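Local coordinates for Lin2891 protein (Listeria innocua, PDB 3DB0), which is a putative pyridoxamine 5'-phosphate oxidase, an oxidoreductase whose family belongs to the FMN-binding clan, and which probably binds a flavin, at residues I13-Q26 / E57-D71. Numbering follows the deposited sequence.
Sequences ILEQHQVGVLTSVQ and EVRRNPHVCVLIGYD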
loop_
_atom_site.group_PDB
_atom_site.type_symbol
_atom_site.label_atom_id
_atom_site.label_comp_id
_atom_site.label_asym_id
_atom_site.label_seq_id
_atom_site.Cartn_x
_atom_site.Cartn_y
_atom_site.Cartn_z
ATOM N N ILE B 13 7.721 11.929 -1.644
ATOM C CA ILE B 13 8.047 10.514 -1.604
ATOM C C ILE B 13 7.354 9.873 -0.355
ATOM O O ILE B 13 6.777 8.774 -0.433
ATOM C CB ILE B 13 9.553 10.285 -1.576
ATOM C CG1 ILE B 13 10.241 10.722 -2.886
ATOM C CG2 ILE B 13 9.826 8.810 -1.329
ATOM C CD1 ILE B 13 11.765 10.662 -2.846
ATOM N N LEU B 14 7.375 10.600 0.766
ATOM C CA LEU B 14 6.715 10.127 1.999
ATOM C C LEU B 14 5.196 10.084 1.822
ATOM O O LEU B 14 4.541 9.235 2.388
ATOM C CB LEU B 14 7.040 11.023 3.222
ATOM C CG LEU B 14 8.496 11.012 3.707
ATOM C CD1 LEU B 14 8.750 11.980 4.853
ATOM C CD2 LEU B 14 8.910 9.535 4.073
ATOM N N GLU B 15 4.637 10.996 1.036
ATOM C CA GLU B 15 3.191 11.024 0.901
ATOM C C GLU B 15 2.689 9.862 0.083
ATOM O O GLU B 15 1.583 9.361 0.307
ATOM C CB GLU B 15 2.722 12.363 0.304
ATOM C CG GLU B 15 3.126 13.551 1.160
ATOM C CD GLU B 15 2.867 14.873 0.513
ATOM O OE1 GLU B 15 2.707 14.898 -0.726
ATOM O OE2 GLU B 15 2.868 15.897 1.239
ATOM N N GLN B 16 3.548 9.387 -0.808
ATOM C CA GLN B 16 3.195 8.334 -1.729
ATOM C C GLN B 16 3.607 6.962 -1.306
ATOM O O GLN B 16 3.295 6.009 -1.982
ATOM C CB GLN B 16 3.782 8.680 -3.081
ATOM C CG GLN B 16 3.231 10.012 -3.564
ATOM C CD GLN B 16 4.188 10.751 -4.465
ATOM O OE1 GLN B 16 5.136 10.163 -4.986
ATOM N NE2 GLN B 16 3.969 12.060 -4.629
ATOM N N HIS B 17 4.295 6.842 -0.170
ATOM C CA HIS B 17 4.736 5.520 0.304
ATOM C C HIS B 17 4.541 5.349 1.808
ATOM O O HIS B 17 4.937 6.180 2.599
ATOM C CB HIS B 17 6.219 5.270 -0.018
ATOM C CG HIS B 17 6.536 5.386 -1.464
ATOM N ND1 HIS B 17 6.775 6.595 -2.079
ATOM C CD2 HIS B 17 6.600 4.450 -2.432
ATOM C CE1 HIS B 17 6.990 6.392 -3.365
ATOM N NE2 HIS B 17 6.884 5.100 -3.605
ATOM N N GLN B 18 3.953 4.229 2.169
ATOM C CA GLN B 18 3.712 3.914 3.545
ATOM C C GLN B 18 4.466 2.642 3.957
ATOM O O GLN B 18 4.379 2.235 5.103
ATOM C CB GLN B 18 2.239 3.716 3.809
ATOM C CG GLN B 18 1.470 5.014 4.012
ATOM C CD GLN B 18 0.038 4.761 4.504
ATOM O OE1 GLN B 18 -0.456 3.632 4.468
ATOM N NE2 GLN B 18 -0.629 5.819 4.957
ATOM N N VAL B 19 5.122 1.974 3.014
ATOM C CA VAL B 19 5.938 0.810 3.373
ATOM C C VAL B 19 7.407 1.155 3.142
ATOM O O VAL B 19 7.783 1.722 2.117
ATOM C CB VAL B 19 5.559 -0.470 2.587
ATOM C CG1 VAL B 19 6.484 -1.630 2.939
ATOM C CG2 VAL B 19 4.122 -0.869 2.814
ATOM N N GLY B 20 8.238 0.812 4.104
ATOM C CA GLY B 20 9.655 1.038 3.981
ATOM C C GLY B 20 10.378 -0.053 4.701
ATOM O O GLY B 20 9.755 -0.963 5.277
ATOM N N VAL B 21 11.696 0.047 4.673
ATOM C CA VAL B 21 12.576 -0.900 5.358
ATOM C C VAL B 21 13.182 -0.203 6.589
ATOM O O VAL B 21 13.793 0.849 6.471
ATOM C CB VAL B 21 13.734 -1.396 4.385
ATOM C CG1 VAL B 21 14.692 -2.341 5.079
ATOM C CG2 VAL B 21 13.171 -2.067 3.112
ATOM N N LEU B 22 12.963 -0.753 7.777
ATOM C CA LEU B 22 13.618 -0.241 8.953
ATOM C C LEU B 22 14.830 -1.110 9.237
ATOM O O LEU B 22 14.698 -2.326 9.293
ATOM C CB LEU B 22 12.738 -0.366 10.203
ATOM C CG LEU B 22 13.484 0.175 11.438
ATOM C CD1 LEU B 22 13.533 1.737 11.458
ATOM C CD2 LEU B 22 12.837 -0.351 12.642
ATOM N N THR B 23 15.999 -0.503 9.413
ATOM C CA THR B 23 17.172 -1.259 9.822
ATOM C C THR B 23 17.546 -0.759 11.192
ATOM O O THR B 23 17.730 0.431 11.402
ATOM C CB THR B 23 18.343 -1.102 8.829
ATOM O OG1 THR B 23 17.910 -1.527 7.522
ATOM C CG2 THR B 23 19.581 -1.924 9.298
ATOM N N SER B 24 17.537 -1.690 12.142
ATOM C CA SER B 24 17.894 -1.465 13.546
ATOM C C SER B 24 19.083 -2.389 13.868
ATOM O O SER B 24 19.524 -3.202 13.020
ATOM C CB SER B 24 16.711 -1.662 14.466
ATOM O OG SER B 24 16.021 -2.877 14.169
ATOM N N VAL B 25 19.612 -2.229 15.074
ATOM C CA VAL B 25 20.813 -2.900 15.476
ATOM C C VAL B 25 20.580 -3.627 16.777
ATOM O O VAL B 25 19.952 -3.097 17.702
ATOM C CB VAL B 25 21.956 -1.854 15.713
ATOM C CG1 VAL B 25 23.227 -2.497 16.314
ATOM C CG2 VAL B 25 22.236 -1.054 14.457
ATOM N N GLN B 26 21.049 -4.855 16.806
ATOM C CA GLN B 26 21.033 -5.699 18.011
ATOM C C GLN B 26 22.467 -6.112 18.311
ATOM O O GLN B 26 22.951 -7.155 17.858
ATOM C CB GLN B 26 20.186 -6.947 17.762
ATOM C CG GLN B 26 20.181 -7.900 18.911
ATOM C CD GLN B 26 20.562 -9.332 18.479
ATOM O OE1 GLN B 26 20.449 -9.726 17.298
ATOM N NE2 GLN B 26 21.029 -10.110 19.446
ATOM N N GLU B 57 15.034 -3.502 20.433
ATOM C CA GLU B 57 16.223 -3.055 19.741
ATOM C C GLU B 57 16.377 -1.535 19.862
ATOM O O GLU B 57 17.450 -1.018 20.213
ATOM C CB GLU B 57 16.195 -3.496 18.280
ATOM C CG GLU B 57 16.487 -4.965 18.136
ATOM C CD GLU B 57 15.975 -5.537 16.831
ATOM O OE1 GLU B 57 15.746 -4.752 15.929
ATOM O OE2 GLU B 57 15.759 -6.766 16.718
ATOM N N VAL B 58 15.283 -0.833 19.554
ATOM C CA VAL B 58 15.201 0.645 19.628
ATOM C C VAL B 58 15.461 1.208 21.045
ATOM O O VAL B 58 16.115 2.241 21.190
ATOM C CB VAL B 58 13.826 1.115 19.058
ATOM C CG1 VAL B 58 13.484 2.488 19.499
ATOM C CG2 VAL B 58 13.879 1.001 17.508
ATOM N N ARG B 59 14.944 0.524 22.078
ATOM C CA ARG B 59 15.141 0.929 23.432
ATOM C C ARG B 59 16.599 0.927 23.757
ATOM O O ARG B 59 17.047 1.783 24.459
ATOM C CB ARG B 59 14.474 -0.014 24.450
ATOM C CG ARG B 59 12.945 0.022 24.424
ATOM C CD ARG B 59 12.314 -0.585 25.700
ATOM N NE ARG B 59 10.859 -0.720 25.543
ATOM C CZ ARG B 59 10.241 -1.859 25.211
ATOM N NH1 ARG B 59 10.937 -2.986 25.043
ATOM N NH2 ARG B 59 8.919 -1.893 25.083
ATOM N N ARG B 60 17.334 -0.052 23.232
ATOM C CA ARG B 60 18.737 -0.241 23.564
ATOM C C ARG B 60 19.707 0.463 22.607
ATOM O O ARG B 60 20.865 0.710 22.958
ATOM C CB ARG B 60 19.066 -1.737 23.622
ATOM C CG ARG B 60 18.320 -2.446 24.725
ATOM C CD ARG B 60 18.126 -3.926 24.498
ATOM N NE ARG B 60 19.117 -4.760 25.156
ATOM C CZ ARG B 60 18.849 -5.976 25.621
ATOM N NH1 ARG B 60 17.612 -6.459 25.543
ATOM N NH2 ARG B 60 19.796 -6.689 26.208
ATOM N N ASN B 61 19.256 0.720 21.391
ATOM C CA ASN B 61 20.085 1.464 20.407
ATOM C C ASN B 61 19.129 2.276 19.521
ATOM O O ASN B 61 18.413 1.691 18.720
ATOM C CB ASN B 61 20.957 0.508 19.587
ATOM C CG ASN B 61 21.875 1.222 18.590
ATOM O OD1 ASN B 61 21.628 2.353 18.217
ATOM N ND2 ASN B 61 22.935 0.552 18.169
ATOM N N PRO B 62 19.089 3.619 19.700
ATOM C CA PRO B 62 18.154 4.472 18.970
ATOM C C PRO B 62 18.494 4.734 17.487
ATOM O O PRO B 62 17.690 5.285 16.740
ATOM C CB PRO B 62 18.204 5.782 19.760
ATOM C CG PRO B 62 19.653 5.846 20.215
ATOM C CD PRO B 62 19.934 4.400 20.631
ATOM N N HIS B 63 19.663 4.289 17.062
ATOM C CA HIS B 63 20.129 4.570 15.712
ATOM C C HIS B 63 19.479 3.608 14.714
ATOM O O HIS B 63 19.687 2.375 14.757
ATOM C CB HIS B 63 21.614 4.450 15.610
ATOM C CG HIS B 63 22.348 5.205 16.664
ATOM N ND1 HIS B 63 22.893 4.590 17.773
ATOM C CD2 HIS B 63 22.564 6.527 16.825
ATOM C CE1 HIS B 63 23.461 5.499 18.546
ATOM N NE2 HIS B 63 23.268 6.680 17.999
ATOM N N VAL B 64 18.712 4.209 13.822
ATOM C CA VAL B 64 17.998 3.470 12.779
ATOM C C VAL B 64 18.244 4.088 11.429
ATOM O O VAL B 64 18.593 5.261 11.321
ATOM C CB VAL B 64 16.497 3.351 13.066
ATOM C CG1 VAL B 64 16.259 2.579 14.404
ATOM C CG2 VAL B 64 15.811 4.733 13.123
ATOM N N CYS B 65 18.133 3.251 10.412
ATOM C CA CYS B 65 18.212 3.692 9.059
ATOM C C CYS B 65 16.916 3.253 8.345
ATOM O O CYS B 65 16.579 2.066 8.376
ATOM C CB CYS B 65 19.429 3.054 8.374
ATOM S SG CYS B 65 19.580 3.595 6.605
ATOM N N VAL B 66 16.207 4.184 7.692
ATOM C CA VAL B 66 14.995 3.831 6.895
ATOM C C VAL B 66 15.199 4.073 5.392
ATOM O O VAL B 66 15.747 5.087 4.990
ATOM C CB VAL B 66 13.757 4.632 7.354
ATOM C CG1 VAL B 66 12.484 4.225 6.552
ATOM C CG2 VAL B 66 13.537 4.413 8.840
ATOM N N LEU B 67 14.807 3.090 4.605
ATOM C CA LEU B 67 14.776 3.190 3.168
ATOM C C LEU B 67 13.300 3.141 2.813
ATOM O O LEU B 67 12.555 2.247 3.250
ATOM C CB LEU B 67 15.492 2.045 2.456
ATOM C CG LEU B 67 17.019 1.937 2.623
ATOM C CD1 LEU B 67 17.530 0.775 1.778
ATOM C CD2 LEU B 67 17.586 3.193 2.133
ATOM N N ILE B 68 12.901 4.133 2.035
ATOM C CA ILE B 68 11.520 4.277 1.633
ATOM C C ILE B 68 11.402 4.945 0.305
ATOM O O ILE B 68 12.104 5.895 -0.006
ATOM C CB ILE B 68 10.634 4.996 2.749
ATOM C CG1 ILE B 68 9.134 5.112 2.330
ATOM C CG2 ILE B 68 11.154 6.397 3.087
ATOM C CD1 ILE B 68 8.208 5.151 3.518
ATOM N N GLY B 69 10.536 4.373 -0.539
ATOM C CA GLY B 69 10.205 4.980 -1.818
ATOM C C GLY B 69 10.662 4.255 -3.070
ATOM O O GLY B 69 10.306 4.644 -4.161
ATOM N N TYR B 70 11.358 3.139 -2.897
ATOM C CA TYR B 70 11.879 2.370 -4.010
ATOM C C TYR B 70 10.775 1.470 -4.631
ATOM O O TYR B 70 10.431 0.423 -4.104
ATOM C CB TYR B 70 13.132 1.603 -3.572
ATOM C CG TYR B 70 13.788 0.822 -4.666
ATOM C CD1 TYR B 70 14.895 1.312 -5.324
ATOM C CD2 TYR B 70 13.231 -0.388 -5.106
ATOM C CE1 TYR B 70 15.467 0.630 -6.373
ATOM C CE2 TYR B 70 13.795 -1.090 -6.160
ATOM C CZ TYR B 70 14.922 -0.567 -6.783
ATOM O OH TYR B 70 15.501 -1.260 -7.805
ATOM N N ASP B 71 10.232 1.915 -5.757
ATOM C CA ASP B 71 9.145 1.226 -6.477
ATOM C C ASP B 71 9.678 0.334 -7.602
ATOM O O ASP B 71 9.198 -0.777 -7.828
ATOM C CB ASP B 71 8.212 2.258 -7.111
ATOM C CG ASP B 71 7.507 3.093 -6.091
ATOM O OD1 ASP B 71 7.191 2.531 -5.054
ATOM O OD2 ASP B 71 7.289 4.296 -6.319
HETATM O O HOH W 1 8.864 2.125 -0.126
HETATM O O HOH W 2 16.729 0.425 6.160
HETATM O O HOH W 3 18.780 0.283 16.366
HETATM O O HOH W 4 19.609 -2.703 20.300
#
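Leu22 CD1 touches both Val64 CB and Val66 CG2, 3.7 Å from each, on the face of the strands that Ile118 of strand 113-126 covers. CG stands anti to the backbone N of Leu22 (chi1 179°), and chi2 (75°) swings CD1 across toward strand 63-68. Farther along, Ile68 CG1 packs on His17 CB, and Ile68 CG2 touches Leu14 CD2 of helix 6-16, the two side chains crossing at about a right angle. Antiparallel strands 19-26 and 63-68 are first and last in sheet order; their pairing closes the six-stranded split barrel of the FMN-binding clan, as in pyridoxamine 5'-phosphate oxidases. Hydrogen-bonded pairs Val21-Leu67 and Thr23-Cys65 make the seam; their side chains face the other way from Leu22, and Thr23 packs on Thr23 of the second subunit. Past Thr23 a water links Val25 N, Asn61 O and His63 O, yet buried Ser24 OG donates to Glu57 OE1 (2.6 Å), while Glu57 OE2 salt-bridges Arg33. At the other end, where Asp71 is exposed, a water joins Val19 O to Gly69 N. There His17 NE2 hydrogen-bonds the syn side of Asp71 OD2 (2.9 Å, N-H...O 165°); with ND1 to Ile13 O (2.7 Å), also in the ring plane, this fixes the imidazole's rotation, and Gly69 CA lies 3.6 Å from the His17 ring centroid, a CH-pi contact over one face.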